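Rusticyanin (Thiobacillus ferrooxidans, PDB 2CAL) carries electrons from cytochrome c552 to the A-type oxidase in the periplasmic iron respiratory chain, using one bound copper ion. Local coordinates at residues A[12-17]-A[117-122]; A[65-70]-A[128-133]; A[73-78]-A[106-111]; A[86-91]-A[122-127]. The protein carries 1 engineered substitution. One frame throughout, in Å; residues are numbered along the deposited sequence.

Interaction 1: A[12-17]-A[117-122]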
loop_
_atom_site.group_PDB
_atom_site.type_symbol
_atom_site.label_atom_id
_atom_site.label_comp_id
_atom_site.label_asym_id
_atom_site.label_seq_id
_atom_site.Cartn_x
_atom_site.Cartn_y
_atom_site.Cartn_z
ATOM N N PRO A 12 10.953 15.983 0.404
ATOM C CA PRO A 12 9.970 16.769 1.214
ATOM C C PRO A 12 8.540 16.490 0.794
ATOM O O PRO A 12 7.643 16.503 1.645
ATOM C CB PRO A 12 10.380 18.209 0.878
ATOM C CG PRO A 12 11.825 18.131 0.556
ATOM C CD PRO A 12 11.967 16.849 -0.233
ATOM N N GLN A 13 8.287 16.296 -0.486
ATOM C CA GLN A 13 6.939 15.948 -0.937
ATOM C C GLN A 13 6.514 14.579 -0.390
ATOM O O GLN A 13 5.352 14.457 0.010
ATOM C CB GLN A 13 6.849 16.028 -2.442
ATOM C CG GLN A 13 6.919 17.431 -3.017
ATOM C CD GLN A 13 6.944 17.445 -4.524
ATOM O OE1 GLN A 13 7.683 16.701 -5.160
ATOM N NE2 GLN A 13 6.109 18.305 -5.074
ATOM N N VAL A 14 7.397 13.593 -0.362
ATOM C CA VAL A 14 7.063 12.277 0.172
ATOM C C VAL A 14 6.693 12.414 1.625
ATOM O O VAL A 14 5.660 11.894 2.037
ATOM C CB VAL A 14 8.236 11.307 -0.015
ATOM C CG1 VAL A 14 8.023 10.048 0.807
ATOM C CG2 VAL A 14 8.415 10.900 -1.480
ATOM N N LYS A 15 7.501 13.102 2.411
ATOM C CA LYS A 15 7.216 13.310 3.844
ATOM C C LYS A 15 5.855 13.997 4.001
ATOM O O LYS A 15 5.052 13.572 4.851
ATOM C CB LYS A 15 8.353 14.090 4.512
ATOM N N ALA A 16 5.570 14.998 3.191
ATOM C CA ALA A 16 4.278 15.698 3.260
ATOM C C ALA A 16 3.126 14.748 3.003
ATOM O O ALA A 16 2.083 14.821 3.649
ATOM C CB ALA A 16 4.236 16.850 2.266
ATOM N N MET A 17 3.284 13.863 2.016
ATOM C CA MET A 17 2.221 12.944 1.716
ATOM C C MET A 17 2.028 11.888 2.785
ATOM O O MET A 17 0.918 11.533 3.151
ATOM C CB MET A 17 2.477 12.258 0.335
ATOM C CG MET A 17 2.403 13.206 -0.847
ATOM S SD MET A 17 2.380 12.439 -2.486
ATOM C CE MET A 17 4.087 11.990 -2.673
ATOM N N GLY A 117 16.878 11.574 -7.931
ATOM C CA GLY A 117 16.633 12.173 -6.631
ATOM C C GLY A 117 15.165 12.198 -6.217
ATOM O O GLY A 117 14.851 12.860 -5.244
ATOM N N LYS A 118 14.302 11.510 -6.949
ATOM C CA LYS A 118 12.844 11.522 -6.795
ATOM C C LYS A 118 12.280 10.094 -6.716
ATOM O O LYS A 118 13.000 9.098 -6.946
ATOM C CB LYS A 118 12.220 12.323 -7.936
ATOM C CG LYS A 118 12.597 13.816 -7.678
ATOM C CD LYS A 118 11.992 14.630 -8.800
ATOM C CE LYS A 118 12.655 14.263 -10.145
ATOM N NZ LYS A 118 12.285 15.412 -11.068
ATOM N N PHE A 119 11.012 10.020 -6.365
ATOM C CA PHE A 119 10.293 8.804 -6.054
ATOM C C PHE A 119 8.975 8.802 -6.795
ATOM O O PHE A 119 8.250 9.807 -6.777
ATOM C CB PHE A 119 10.073 8.688 -4.535
ATOM C CG PHE A 119 11.368 8.736 -3.752
ATOM C CD1 PHE A 119 11.791 9.967 -3.252
ATOM C CD2 PHE A 119 12.155 7.611 -3.603
ATOM C CE1 PHE A 119 13.016 10.022 -2.602
ATOM C CE2 PHE A 119 13.342 7.676 -2.909
ATOM C CZ PHE A 119 13.771 8.896 -2.399
ATOM N N GLY A 120 8.638 7.687 -7.400
ATOM C CA GLY A 120 7.335 7.576 -8.066
ATOM C C GLY A 120 6.212 7.311 -7.077
ATOM O O GLY A 120 6.344 6.611 -6.071
ATOM N N TYR A 121 5.040 7.895 -7.403
ATOM C CA TYR A 121 3.845 7.660 -6.585
ATOM C C TYR A 121 2.627 7.767 -7.516
ATOM O O TYR A 121 2.640 8.305 -8.619
ATOM C CB TYR A 121 3.765 8.625 -5.402
ATOM C CG TYR A 121 3.359 10.023 -5.801
ATOM C CD1 TYR A 121 4.275 10.939 -6.305
ATOM C CD2 TYR A 121 2.042 10.430 -5.658
ATOM C CE1 TYR A 121 3.885 12.227 -6.656
ATOM C CE2 TYR A 121 1.663 11.710 -6.015
ATOM C CZ TYR A 121 2.569 12.608 -6.517
ATOM O OH TYR A 121 2.100 13.864 -6.846
ATOM N N THR A 122 1.519 7.240 -6.973
ATOM C CA THR A 122 0.220 7.267 -7.656
ATOM C C THR A 122 -0.914 7.283 -6.649
ATOM O O THR A 122 -0.723 7.014 -5.456
ATOM C CB THR A 122 0.110 6.068 -8.612
ATOM O OG1 THR A 122 -1.016 6.291 -9.502
ATOM C CG2 THR A 122 -0.088 4.752 -7.933
#
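M17 and Y121 carry the aromatic part of this contact, and the evidence is a methyl and a sulfur lying over one face of the same ring. CE of M17 stands 3.7 Å from the centroid of the Y121 ring and only 10° off its normal, a CH-pi contact close to the ring centre. SD of M17 sits 3.9 Å from the Y121 centroid and 20° off the normal, displaced toward the CD2-CE2 side, which makes this a Met-aromatic contact as well. The bend at the last torsion of M17 (chi3 -76°) folds the methyl back so that sulfur and carbon lie on the ring together.

The second kind is plain apolar packing. V14, one helical turn before M17, uses its CG2 branch to meet F119, reaching CD1 of that ring at 3.9 Å and CB of F119 at 4.1 Å, with the two side chains crossing at about a right angle.

F119 and Y121 both point to the helix, while the intervening G120 lacks a side chain. The helix 11-18 thus covers part of one face of the mixed sheet, over its strands 7-9, 119-126 and 70-77: V14, M17 and Y121 all touch I76 of strand 70-77, and M17 and Y121 also meet A9 of strand 7-9.

Interaction 2: A[65-70]-A[128-133]; sequences IPAGAT and PTAGTY
Similar backbone torsions at A67 (phi -55°) and A130 (phi -57°), both with extended psi values, set the two chain bends side by side, with their methyl groups touching alongside each other. The CB atoms of A67 and A130 are 4.3 Å apart, and this is the apolar touch of the contact. After A67 the chain turns at G68, whose positive phi completes a type II beta turn from P66 to A69; its closing bond runs from N of A69 to O of P66 at 3.2 Å. The turn presents N of G68 and O of A69 to the other segment, where the ring atom CD of P128 lies 4.2 Å from O of A69.

Two waters fill the polar seam. One accepts from N of G68 at 2.9 Å and donates to O of P128 at 2.7 Å, joining the segments through a single molecule. The second lies 2.9 Å from both O of A69 and O of P128, but it has too few protons for all the acceptors around it, so its bonds probably cannot all form at once. O of P128 is therefore a meeting point for both waters.

Within 128-133 the hydroxyl OH of Y133 donates to O of T129 at 2.6 Å, approaching 30° out of the carbonyl plane. A tyrosine near the start of a strand bonding through its hydroxyl to the backbone four residues earlier fits a tyrosine corner, a motif of Greek-key beta sandwiches such as the cupredoxins.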
loop_
_atom_site.group_PDB
_atom_site.type_symbol
_atom_site.label_atom_id
_atom_site.label_comp_id
_atom_site.label_asym_id
_atom_site.label_seq_id
_atom_site.Cartn_x
_atom_site.Cartn_y
_atom_site.Cartn_z
ATOM N N ILE A 65 -11.203 -0.384 8.005
ATOM C CA ILE A 65 -11.924 0.563 7.167
ATOM C C ILE A 65 -13.427 0.411 7.312
ATOM O O ILE A 65 -13.907 -0.724 7.296
ATOM C CB ILE A 65 -11.480 0.421 5.694
ATOM C CG1 ILE A 65 -9.984 0.842 5.591
ATOM C CG2 ILE A 65 -12.368 1.157 4.700
ATOM C CD1 ILE A 65 -9.445 0.563 4.205
ATOM N N PRO A 66 -14.193 1.472 7.476
ATOM C CA PRO A 66 -15.652 1.309 7.633
ATOM C C PRO A 66 -16.268 0.929 6.296
ATOM O O PRO A 66 -15.992 1.492 5.255
ATOM C CB PRO A 66 -16.171 2.668 8.074
ATOM C CG PRO A 66 -15.025 3.595 8.062
ATOM C CD PRO A 66 -13.815 2.885 7.538
ATOM N N ALA A 67 -17.190 -0.038 6.363
ATOM C CA ALA A 67 -18.003 -0.360 5.203
ATOM C C ALA A 67 -18.719 0.870 4.692
ATOM O O ALA A 67 -19.230 1.719 5.418
ATOM C CB ALA A 67 -18.980 -1.465 5.581
ATOM N N GLY A 68 -18.755 1.031 3.382
ATOM C CA GLY A 68 -19.340 2.155 2.703
ATOM C C GLY A 68 -18.433 3.359 2.501
ATOM O O GLY A 68 -18.830 4.254 1.726
ATOM N N ALA A 69 -17.257 3.408 3.078
ATOM C CA ALA A 69 -16.351 4.530 2.875
ATOM C C ALA A 69 -15.711 4.464 1.496
ATOM O O ALA A 69 -15.429 3.393 0.934
ATOM C CB ALA A 69 -15.241 4.519 3.917
ATOM N N THR A 70 -15.459 5.648 0.941
ATOM C CA THR A 70 -14.537 5.798 -0.181
ATOM C C THR A 70 -13.100 5.744 0.331
ATOM O O THR A 70 -12.789 6.436 1.281
ATOM C CB THR A 70 -14.774 7.115 -0.908
ATOM O OG1 THR A 70 -16.135 7.118 -1.389
ATOM C CG2 THR A 70 -13.846 7.297 -2.092
ATOM N N PRO A 128 -14.803 -0.695 -1.734
ATOM C CA PRO A 128 -15.002 -2.132 -1.490
ATOM C C PRO A 128 -16.324 -2.479 -0.804
ATOM O O PRO A 128 -16.880 -1.721 -0.011
ATOM C CB PRO A 128 -13.893 -2.483 -0.497
ATOM C CG PRO A 128 -13.643 -1.183 0.211
ATOM C CD PRO A 128 -13.791 -0.089 -0.824
ATOM N N THR A 129 -16.792 -3.682 -1.149
ATOM C CA THR A 129 -17.786 -4.306 -0.314
ATOM C C THR A 129 -17.105 -4.748 0.971
ATOM O O THR A 129 -15.887 -4.970 1.097
ATOM C CB THR A 129 -18.445 -5.517 -0.990
ATOM O OG1 THR A 129 -17.444 -6.478 -1.266
ATOM C CG2 THR A 129 -19.026 -5.103 -2.341
ATOM N N ALA A 130 -17.928 -4.917 2.015
ATOM C CA ALA A 130 -17.421 -5.440 3.285
ATOM C C ALA A 130 -16.750 -6.783 3.116
ATOM O O ALA A 130 -17.155 -7.600 2.274
ATOM C CB ALA A 130 -18.567 -5.508 4.301
ATOM N N GLY A 131 -15.735 -7.080 3.950
ATOM C CA GLY A 131 -14.987 -8.316 3.867
ATOM C C GLY A 131 -13.535 -8.077 4.213
ATOM O O GLY A 131 -13.133 -6.972 4.593
ATOM N N THR A 132 -12.760 -9.121 4.092
ATOM C CA THR A 132 -11.315 -9.122 4.338
ATOM C C THR A 132 -10.563 -9.101 3.023
ATOM O O THR A 132 -10.918 -9.830 2.093
ATOM C CB THR A 132 -10.916 -10.350 5.189
ATOM O OG1 THR A 132 -11.663 -10.229 6.390
ATOM C CG2 THR A 132 -9.427 -10.397 5.501
ATOM N N TYR A 133 -9.557 -8.247 2.945
ATOM C CA TYR A 133 -8.670 -8.121 1.802
ATOM C C TYR A 133 -7.237 -8.087 2.295
ATOM O O TYR A 133 -6.938 -8.036 3.459
ATOM C CB TYR A 133 -8.983 -6.856 1.014
ATOM C CG TYR A 133 -10.422 -6.642 0.604
ATOM C CD1 TYR A 133 -11.420 -6.125 1.438
ATOM C CD2 TYR A 133 -10.829 -6.977 -0.682
ATOM C CE1 TYR A 133 -12.723 -5.950 1.033
ATOM C CE2 TYR A 133 -12.137 -6.794 -1.108
ATOM C CZ TYR A 133 -13.092 -6.269 -0.235
ATOM O OH TYR A 133 -14.382 -6.109 -0.682
HETATM O O HOH W 1 -18.357 -1.557 2.193
HETATM O O HOH W 2 -17.114 1.117 0.309
#

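Interaction 3: A[73-78]-A[106-111]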
loop_
_atom_site.group_PDB
_atom_site.type_symbol
_atom_site.label_atom_id
_atom_site.label_comp_id
_atom_site.label_asym_id
_atom_site.label_seq_id
_atom_site.Cartn_x
_atom_site.Cartn_y
_atom_site.Cartn_z
ATOM N N VAL A 73 -6.348 5.820 -1.897
ATOM C CA VAL A 73 -5.021 5.254 -1.619
ATOM C C VAL A 73 -3.966 6.076 -2.399
ATOM O O VAL A 73 -4.082 6.275 -3.603
ATOM C CB VAL A 73 -4.918 3.782 -2.030
ATOM C CG1 VAL A 73 -3.547 3.222 -1.662
ATOM C CG2 VAL A 73 -6.013 2.980 -1.330
ATOM N N THR A 74 -2.946 6.477 -1.690
ATOM C CA THR A 74 -1.715 7.026 -2.274
ATOM C C THR A 74 -0.603 6.016 -1.998
ATOM O O THR A 74 -0.458 5.559 -0.862
ATOM C CB THR A 74 -1.331 8.359 -1.612
ATOM O OG1 THR A 74 -2.440 9.274 -1.728
ATOM C CG2 THR A 74 -0.125 8.963 -2.314
ATOM N N PHE A 75 0.088 5.575 -3.052
ATOM C CA PHE A 75 1.186 4.627 -2.915
ATOM C C PHE A 75 2.472 5.223 -3.468
ATOM O O PHE A 75 2.475 5.722 -4.600
ATOM C CB PHE A 75 0.852 3.315 -3.659
ATOM C CG PHE A 75 2.021 2.333 -3.679
ATOM C CD1 PHE A 75 2.609 1.850 -2.533
ATOM C CD2 PHE A 75 2.540 1.923 -4.904
ATOM C CE1 PHE A 75 3.667 0.978 -2.554
ATOM C CE2 PHE A 75 3.615 1.031 -4.950
ATOM C CZ PHE A 75 4.182 0.582 -3.791
ATOM N N ILE A 76 3.495 5.200 -2.640
ATOM C CA ILE A 76 4.811 5.780 -2.922
ATOM C C ILE A 76 5.869 4.703 -2.853
ATOM O O ILE A 76 5.935 3.982 -1.876
ATOM C CB ILE A 76 5.119 6.914 -1.887
ATOM C CG1 ILE A 76 3.988 7.929 -1.730
ATOM C CG2 ILE A 76 6.448 7.569 -2.250
ATOM C CD1 ILE A 76 4.088 8.711 -0.447
ATOM N N ASN A 77 6.707 4.618 -3.879
ATOM C CA ASN A 77 7.818 3.670 -3.821
ATOM C C ASN A 77 9.114 4.389 -3.451
ATOM O O ASN A 77 9.710 5.060 -4.309
ATOM C CB ASN A 77 8.009 2.942 -5.153
ATOM C CG ASN A 77 9.178 2.009 -5.174
ATOM O OD1 ASN A 77 9.741 1.699 -6.280
ATOM N ND2 ASN A 77 9.632 1.559 -4.040
ATOM N N THR A 78 9.560 4.204 -2.220
ATOM C CA THR A 78 10.802 4.801 -1.746
ATOM C C THR A 78 11.997 3.851 -1.784
ATOM O O THR A 78 13.076 4.210 -1.325
ATOM C CB THR A 78 10.620 5.336 -0.282
ATOM O OG1 THR A 78 9.952 4.363 0.548
ATOM C CG2 THR A 78 9.753 6.595 -0.370
ATOM N N ALA A 106 -8.383 -3.656 -6.839
ATOM C CA ALA A 106 -7.928 -2.286 -7.014
ATOM C C ALA A 106 -6.410 -2.317 -6.776
ATOM O O ALA A 106 -5.926 -3.116 -5.994
ATOM C CB ALA A 106 -8.615 -1.331 -6.050
ATOM N N GLY A 107 -5.694 -1.440 -7.487
ATOM C CA GLY A 107 -4.260 -1.422 -7.231
ATOM C C GLY A 107 -3.457 -0.920 -8.417
ATOM O O GLY A 107 -4.047 -0.455 -9.393
ATOM N N THR A 108 -2.146 -1.072 -8.262
ATOM C CA THR A 108 -1.220 -0.484 -9.226
ATOM C C THR A 108 -0.466 -1.548 -10.035
ATOM O O THR A 108 -0.357 -2.722 -9.651
ATOM C CB THR A 108 -0.189 0.396 -8.480
ATOM O OG1 THR A 108 0.818 -0.409 -7.819
ATOM C CG2 THR A 108 -0.847 1.210 -7.376
ATOM N N GLY A 109 0.079 -1.097 -11.149
ATOM C CA GLY A 109 1.139 -1.876 -11.795
ATOM C C GLY A 109 2.402 -1.694 -10.959
ATOM O O GLY A 109 2.484 -1.175 -9.822
ATOM N N PHE A 110 3.511 -2.100 -11.599
ATOM C CA PHE A 110 4.820 -1.933 -11.010
ATOM C C PHE A 110 5.178 -0.437 -11.054
ATOM O O PHE A 110 4.993 0.261 -12.036
ATOM C CB PHE A 110 5.864 -2.777 -11.764
ATOM C CG PHE A 110 5.559 -4.246 -11.548
ATOM C CD1 PHE A 110 5.593 -4.855 -10.346
ATOM C CD2 PHE A 110 5.186 -5.041 -12.653
ATOM C CE1 PHE A 110 5.290 -6.191 -10.117
ATOM C CE2 PHE A 110 4.888 -6.371 -12.434
ATOM C CZ PHE A 110 4.935 -6.979 -11.202
ATOM N N SER A 111 5.729 0.023 -9.944
ATOM C CA SER A 111 6.094 1.446 -9.855
ATOM C C SER A 111 7.415 1.750 -10.538
ATOM O O SER A 111 8.304 0.876 -10.649
ATOM C CB SER A 111 6.228 1.824 -8.374
ATOM O OG SER A 111 7.223 1.084 -7.696
#
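F75 leans its ring against T108 and S111 together, with CD2 of F75 4.1 Å from OG1 of T108 and CE2 of F75 4.4 Å from CB of S111. These neighbours approach the ring obliquely, and the F75 and T108 side chains cross at about a right angle. CG of F75 is anti to the backbone N (chi1 174°), which carries the ring off strand 70-77 toward segment 106-111.

N77, two residues on, packs more tightly against S111: CB of N77 lies 3.8 Å from CB of S111 and 3.2 Å from OG of S111. The hydroxyl of S111 is hydrogen-bonded to the backbone O of H84, a residue that binds copper in this structure, and the side chains of N77 and H84 have their nearest atoms about 3 Å apart.

OG1 of T108 donates to O of G109 at 2.7 Å, meeting a lone pair in the carbonyl plane at a C=O...donor angle of 138°. OG1 of T108 also accepts from the backbone N of F86, and this pair of bonds fixes the rotation of T108 beside the F75 ring.

All four touching residues are buried. The chemistry is that of a mixed contact, one aromatic ring, about 7 Å from copper, beside buried hydroxyls whose bonds go to backbone atoms; S111 probably helps to position the backbone at H84.

Interaction 4: A[86-91]-A[122-127]; sequences FDITKK and TDFTWH
I88 supplies the densest part of the first shell, laying its two branch ends over one face of the W126 indole. CD1 of I88 is 3.7 Å from the centroid of the six-membered ring of W126 and 14° off its normal, a CH-pi contact; CG2 of I88 reaches farther along the same ring, 3.8 Å from CZ2 of W126. The two side chains point at each other across the gap, and the I88 methyls rest on the flat of the indole.

F124 fills the neighbouring position. Its CE1 lies 4.2 Å from CD1 of I88, and its CZ is 3.9 Å from CD2 of F86; both partners lie near the plane of the F124 ring, at its edge. CG of F124 is placed between its own backbone N and carbonyl carbon (chi1 66°), while W126 has CG anti to N (chi1 -179°), and the two rings reach the opposing segment from successive inward positions.

A second shell probably helps to hold these groups. Y133 meets the W126 ring edge-to-face, F53 does the same to F86, and Y135 also packs on F86. V105 touches both I88 and W126, while V73 touches F124.

Strand 87-89 is an edge strand of one sheet, next to 131-136, and strand 119-126 lies between 7-9 and 70-77 in the other. With CA atoms of I88 and W126 9.7 Å apart, the contact packs one sheet of the beta sandwich against the other.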
loop_
_atom_site.group_PDB
_atom_site.type_symbol
_atom_site.label_atom_id
_atom_site.label_comp_id
_atom_site.label_asym_id
_atom_site.label_seq_id
_atom_site.Cartn_x
_atom_site.Cartn_y
_atom_site.Cartn_z
ATOM N N PHE A 86 1.411 -2.206 -5.360
ATOM C CA PHE A 86 0.439 -2.209 -4.267
ATOM C C PHE A 86 -0.857 -2.702 -4.881
ATOM O O PHE A 86 -1.559 -1.953 -5.550
ATOM C CB PHE A 86 0.317 -0.819 -3.614
ATOM C CG PHE A 86 -0.586 -0.774 -2.385
ATOM C CD1 PHE A 86 -0.007 -0.747 -1.122
ATOM C CD2 PHE A 86 -1.989 -0.737 -2.497
ATOM C CE1 PHE A 86 -0.827 -0.678 -0.006
ATOM C CE2 PHE A 86 -2.804 -0.662 -1.379
ATOM C CZ PHE A 86 -2.189 -0.635 -0.142
ATOM N N ASP A 87 -1.219 -3.940 -4.620
ATOM C CA ASP A 87 -2.352 -4.580 -5.241
ATOM C C ASP A 87 -3.229 -5.209 -4.182
ATOM O O ASP A 87 -2.774 -5.968 -3.345
ATOM C CB ASP A 87 -1.877 -5.634 -6.247
ATOM C CG ASP A 87 -1.135 -4.962 -7.397
ATOM O OD1 ASP A 87 -1.768 -4.103 -8.067
ATOM O OD2 ASP A 87 0.041 -5.371 -7.595
ATOM N N ILE A 88 -4.528 -4.845 -4.248
ATOM C CA ILE A 88 -5.477 -5.370 -3.271
ATOM C C ILE A 88 -6.191 -6.588 -3.873
ATOM O O ILE A 88 -6.694 -6.517 -4.991
ATOM C CB ILE A 88 -6.505 -4.295 -2.831
ATOM C CG1 ILE A 88 -5.747 -3.033 -2.328
ATOM C CG2 ILE A 88 -7.451 -4.822 -1.784
ATOM C CD1 ILE A 88 -6.671 -1.854 -1.999
ATOM N N THR A 89 -6.284 -7.632 -3.064
ATOM C CA THR A 89 -6.862 -8.929 -3.458
ATOM C C THR A 89 -7.632 -9.502 -2.291
ATOM O O THR A 89 -7.387 -9.172 -1.131
ATOM C CB THR A 89 -5.723 -9.872 -3.887
ATOM O OG1 THR A 89 -6.315 -11.170 -4.276
ATOM C CG2 THR A 89 -4.698 -10.107 -2.805
ATOM N N LYS A 90 -8.570 -10.417 -2.605
ATOM C CA LYS A 90 -9.184 -11.214 -1.551
ATOM C C LYS A 90 -8.359 -12.402 -1.160
ATOM O O LYS A 90 -8.716 -13.071 -0.192
ATOM C CB LYS A 90 -10.617 -11.642 -1.962
ATOM C CG LYS A 90 -11.507 -10.427 -2.311
ATOM C CD LYS A 90 -12.976 -10.829 -2.546
ATOM C CE LYS A 90 -13.754 -9.650 -3.108
ATOM N NZ LYS A 90 -15.233 -9.835 -3.221
ATOM N N LYS A 91 -7.309 -12.785 -1.910
ATOM C CA LYS A 91 -6.497 -13.975 -1.618
ATOM C C LYS A 91 -5.492 -13.713 -0.490
ATOM O O LYS A 91 -4.746 -12.738 -0.600
ATOM C CB LYS A 91 -5.750 -14.415 -2.869
ATOM C CG LYS A 91 -4.676 -15.463 -2.626
ATOM C CD LYS A 91 -5.210 -16.811 -2.219
ATOM C CE LYS A 91 -4.213 -17.744 -1.577
ATOM N NZ LYS A 91 -2.755 -17.412 -1.674
ATOM N N THR A 122 1.519 7.240 -6.973
ATOM C CA THR A 122 0.220 7.267 -7.656
ATOM C C THR A 122 -0.914 7.283 -6.649
ATOM O O THR A 122 -0.723 7.014 -5.456
ATOM C CB THR A 122 0.110 6.068 -8.612
ATOM O OG1 THR A 122 -1.016 6.291 -9.502
ATOM C CG2 THR A 122 -0.088 4.752 -7.933
ATOM N N ASP A 123 -2.073 7.653 -7.156
ATOM C CA ASP A 123 -3.306 7.693 -6.377
ATOM C C ASP A 123 -4.369 6.858 -7.086
ATOM O O ASP A 123 -4.524 6.976 -8.297
ATOM C CB ASP A 123 -3.779 9.125 -6.225
ATOM C CG ASP A 123 -3.034 9.890 -5.159
ATOM O OD1 ASP A 123 -3.465 9.792 -3.972
ATOM O OD2 ASP A 123 -2.073 10.559 -5.555
ATOM N N PHE A 124 -5.122 6.103 -6.315
ATOM C CA PHE A 124 -6.320 5.436 -6.884
ATOM C C PHE A 124 -7.449 5.460 -5.826
ATOM O O PHE A 124 -7.162 5.610 -4.638
ATOM C CB PHE A 124 -6.014 4.046 -7.376
ATOM C CG PHE A 124 -5.627 3.022 -6.355
ATOM C CD1 PHE A 124 -6.567 2.285 -5.673
ATOM C CD2 PHE A 124 -4.292 2.773 -6.055
ATOM C CE1 PHE A 124 -6.180 1.345 -4.726
ATOM C CE2 PHE A 124 -3.921 1.843 -5.110
ATOM C CZ PHE A 124 -4.853 1.108 -4.417
ATOM N N THR A 125 -8.659 5.286 -6.314
ATOM C CA THR A 125 -9.817 5.211 -5.411
ATOM C C THR A 125 -10.369 3.807 -5.393
ATOM O O THR A 125 -10.210 3.012 -6.333
ATOM C CB THR A 125 -10.859 6.213 -5.872
ATOM O OG1 THR A 125 -11.809 6.475 -4.818
ATOM C CG2 THR A 125 -11.742 5.708 -7.008
ATOM N N TRP A 126 -11.063 3.446 -4.333
ATOM C CA TRP A 126 -11.528 2.110 -4.045
ATOM C C TRP A 126 -12.808 2.189 -3.253
ATOM O O TRP A 126 -12.883 2.923 -2.269
ATOM C CB TRP A 126 -10.435 1.323 -3.292
ATOM C CG TRP A 126 -10.712 -0.105 -2.921
ATOM C CD1 TRP A 126 -11.356 -1.058 -3.706
ATOM C CD2 TRP A 126 -10.337 -0.787 -1.694
ATOM N NE1 TRP A 126 -11.394 -2.249 -3.016
ATOM C CE2 TRP A 126 -10.790 -2.122 -1.779
ATOM C CE3 TRP A 126 -9.682 -0.392 -0.517
ATOM C CZ2 TRP A 126 -10.597 -3.022 -0.754
ATOM C CZ3 TRP A 126 -9.498 -1.290 0.496
ATOM C CH2 TRP A 126 -9.953 -2.594 0.377
ATOM N N HIS A 127 -13.803 1.415 -3.694
ATOM C CA HIS A 127 -15.119 1.364 -3.066
ATOM C C HIS A 127 -15.448 -0.102 -2.733
ATOM O O HIS A 127 -16.259 -0.657 -3.472
ATOM C CB HIS A 127 -16.192 1.944 -4.001
ATOM C CG HIS A 127 -16.118 3.413 -4.221
ATOM N ND1 HIS A 127 -16.876 4.291 -3.452
ATOM C CD2 HIS A 127 -15.462 4.163 -5.122
ATOM C CE1 HIS A 127 -16.612 5.512 -3.886
ATOM N NE2 HIS A 127 -15.762 5.487 -4.879
#

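In the fold
The four contacts spread along the beta sandwich, with interactions 1 and 2 on opposite sides of the chain's centre, 27 Å apart between centres, and interactions 3 and 4 between them, 9 Å apart. Strand 119-126 joins interactions 1 and 4, which share T122, and its neighbour 70-77 supplies interaction 3; backbone pairing of G120 with N77 and T122 with F75 links interactions 1 and 3. Interactions 2 and 4 meet where Y133 packs on I88. Along the chain the first segments come in order 1, 2, 3, 4, and the second segments in order 3, 1, 4, 2. Interactions 3 and 4 lie in the core near copper, interaction 1 packs the helix on one sheet, and interaction 2 lies away from the site.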